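Local coordinates for uncharacterized protein (Bacteroides ovatus, PDB 3NQK), which is of unknown function but combines a DUF4973 domain of the E-set clan with a BT_3044-like C-terminal domain, at residues T86-D91 with F114-I119. Numbering follows the deposited sequence.
Sequences TEMEED and FNLQDI
The selenomethionine Met88 reaches the Phe114 ring with the last two atoms of its side chain, a worked example of how one flexible selenoether can bridge two chain segments that share no hydrogen bond. Its CG stands anti to the backbone N (chi1 -170°) and the chain stays extended beyond, which carries SE and CE across to the far segment. There they lie along one C-C bond of the ring: CE is 3.5 Å from Phe114 CD1, while SE is 3.6 Å from Phe114 CE1. The approach is slanted, since the line from SE to the ring centroid, 4.8 Å long, leans 67° off the ring normal in this Met-aromatic contact. The terminal methyl also meets an isobutyl branch, CE lying 4.1 Å from CD2 of Leu116. Both segments belong to the DUF4973 region, assigned to the E-set clan of beta-sandwich domains, and the contact joins two sheets: Met88 follows strand 86-87, which pairs in parallel with 125-133, whereas strand 107-115 runs antiparallel to 38-48 in the other. Val154 touches both Met88 and Phe114, and Leu127 and Tyr41 also touch Phe114, in a contact that is buried. Were Phe114 replaced by an alanine, the ring that SE and CE of Met88 rest against would be gone, which is likely to leave a gap and set the selenoether freer to turn. From Leu116 to Ile119 the chain makes a type II beta turn, closed by a 2.9 Å hydrogen bond from Ile119 N to Leu116 O. At the more exposed end the backbones come nearest, Asp91 CA lying 7.6 Å from Asn115 CA, yet Asp91 O stays 4.2 Å from Asn115 ND2.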
loop_
_atom_site.group_PDB
_atom_site.type_symbol
_atom_site.label_atom_id
_atom_site.label_comp_id
_atom_site.label_asym_id
_atom_site.label_seq_id
_atom_site.Cartn_x
_atom_site.Cartn_y
_atom_site.Cartn_z
ATOM N N THR A 86 -26.768 1.550 -11.401
ATOM C CA THR A 86 -26.859 0.927 -12.690
ATOM C C THR A 86 -25.804 -0.152 -12.833
ATOM O O THR A 86 -24.652 0.064 -12.528
ATOM C CB THR A 86 -26.696 1.939 -13.771
ATOM O OG1 THR A 86 -27.703 2.945 -13.621
ATOM C CG2 THR A 86 -26.820 1.279 -15.159
ATOM N N GLU A 87 -26.227 -1.334 -13.268
ATOM C CA GLU A 87 -25.322 -2.454 -13.401
ATOM C C GLU A 87 -24.239 -2.116 -14.389
ATOM O O GLU A 87 -24.517 -1.632 -15.449
ATOM C CB GLU A 87 -26.072 -3.695 -13.854
ATOM C CG GLU A 87 -25.185 -4.928 -13.977
ATOM C CD GLU A 87 -25.935 -6.142 -14.490
ATOM O OE1 GLU A 87 -27.179 -6.182 -14.349
ATOM O OE2 GLU A 87 -25.277 -7.066 -15.008
HETATM N N MSE A 88 -22.992 -2.335 -14.006
HETATM C CA MSE A 88 -21.884 -2.040 -14.888
HETATM C C MSE A 88 -21.975 -2.844 -16.177
HETATM O O MSE A 88 -22.403 -4.011 -16.179
HETATM C CB MSE A 88 -20.575 -2.326 -14.207
HETATM C CG MSE A 88 -19.407 -1.816 -14.963
HETATM SE SE MSE A 88 -17.986 -1.415 -13.788
HETATM C CE MSE A 88 -16.763 -0.577 -15.027
ATOM N N GLU A 89 -21.556 -2.215 -17.269
ATOM C CA GLU A 89 -21.674 -2.804 -18.602
ATOM C C GLU A 89 -20.687 -3.947 -18.757
ATOM O O GLU A 89 -19.571 -3.869 -18.269
ATOM C CB GLU A 89 -21.425 -1.719 -19.682
ATOM C CG GLU A 89 -22.456 -0.549 -19.668
ATOM C CD GLU A 89 -22.010 0.677 -20.519
ATOM O OE1 GLU A 89 -20.882 1.210 -20.287
ATOM O OE2 GLU A 89 -22.819 1.136 -21.362
ATOM N N GLU A 90 -21.094 -4.998 -19.460
ATOM C CA GLU A 90 -20.237 -6.187 -19.637
ATOM C C GLU A 90 -18.946 -5.894 -20.409
ATOM O O GLU A 90 -17.951 -6.581 -20.234
ATOM C CB GLU A 90 -21.011 -7.307 -20.330
ATOM C CG GLU A 90 -22.210 -7.827 -19.504
ATOM C CD GLU A 90 -22.929 -9.018 -20.159
ATOM O OE1 GLU A 90 -22.441 -9.522 -21.203
ATOM O OE2 GLU A 90 -23.981 -9.444 -19.622
ATOM N N ASP A 91 -18.964 -4.869 -21.243
ATOM C CA ASP A 91 -17.787 -4.520 -22.030
ATOM C C ASP A 91 -16.752 -3.745 -21.204
ATOM O O ASP A 91 -15.643 -3.508 -21.671
ATOM C CB ASP A 91 -18.192 -3.711 -23.292
ATOM C CG ASP A 91 -18.775 -2.308 -22.957
ATOM O OD1 ASP A 91 -18.004 -1.412 -22.533
ATOM O OD2 ASP A 91 -19.983 -2.086 -23.222
ATOM N N PHE A 114 -10.614 -3.793 -15.374
ATOM C CA PHE A 114 -11.538 -2.811 -15.914
ATOM C C PHE A 114 -10.988 -2.149 -17.161
ATOM O O PHE A 114 -9.770 -1.894 -17.270
ATOM C CB PHE A 114 -11.830 -1.720 -14.871
ATOM C CG PHE A 114 -12.686 -2.181 -13.721
ATOM C CD1 PHE A 114 -14.033 -2.427 -13.900
ATOM C CD2 PHE A 114 -12.161 -2.288 -12.451
ATOM C CE1 PHE A 114 -14.831 -2.826 -12.833
ATOM C CE2 PHE A 114 -12.961 -2.684 -11.375
ATOM C CZ PHE A 114 -14.283 -2.959 -11.573
ATOM N N ASN A 115 -11.888 -1.872 -18.103
ATOM C CA ASN A 115 -11.590 -1.028 -19.252
ATOM C C ASN A 115 -12.508 0.188 -19.188
ATOM O O ASN A 115 -13.669 0.138 -19.619
ATOM C CB ASN A 115 -11.806 -1.778 -20.560
ATOM C CG ASN A 115 -11.553 -0.897 -21.785
ATOM O OD1 ASN A 115 -10.485 -0.292 -21.920
ATOM N ND2 ASN A 115 -12.544 -0.809 -22.669
ATOM N N LEU A 116 -11.994 1.272 -18.633
ATOM C CA LEU A 116 -12.818 2.432 -18.315
ATOM C C LEU A 116 -12.965 3.425 -19.472
ATOM O O LEU A 116 -13.698 4.396 -19.357
ATOM C CB LEU A 116 -12.239 3.152 -17.087
ATOM C CG LEU A 116 -12.169 2.313 -15.810
ATOM C CD1 LEU A 116 -11.439 3.063 -14.697
ATOM C CD2 LEU A 116 -13.546 1.930 -15.365
ATOM N N GLN A 117 -12.296 3.172 -20.586
ATOM C CA GLN A 117 -12.326 4.114 -21.705
ATOM C C GLN A 117 -13.751 4.467 -22.105
ATOM O O GLN A 117 -14.580 3.586 -22.323
ATOM C CB GLN A 117 -11.583 3.550 -22.907
ATOM C CG GLN A 117 -11.315 4.592 -24.003
ATOM C CD GLN A 117 -10.444 4.058 -25.099
ATOM O OE1 GLN A 117 -9.576 3.207 -24.866
ATOM N NE2 GLN A 117 -10.659 4.549 -26.313
ATOM N N ASP A 118 -14.029 5.772 -22.184
ATOM C CA ASP A 118 -15.355 6.281 -22.590
ATOM C C ASP A 118 -16.452 5.999 -21.557
ATOM O O ASP A 118 -17.622 6.101 -21.867
ATOM C CB ASP A 118 -15.773 5.701 -23.964
ATOM C CG ASP A 118 -14.808 6.102 -25.099
ATOM O OD1 ASP A 118 -14.444 7.296 -25.180
ATOM O OD2 ASP A 118 -14.443 5.221 -25.927
ATOM N N ILE A 119 -16.075 5.625 -20.342
ATOM C CA ILE A 119 -17.071 5.396 -19.296
ATOM C C ILE A 119 -17.849 6.703 -19.093
ATOM O O ILE A 119 -17.272 7.786 -19.109
ATOM C CB ILE A 119 -16.416 4.941 -17.944
ATOM C CG1 ILE A 119 -17.472 4.445 -16.951
ATOM C CG2 ILE A 119 -15.642 6.069 -17.323
ATOM C CD1 ILE A 119 -18.069 3.149 -17.300
#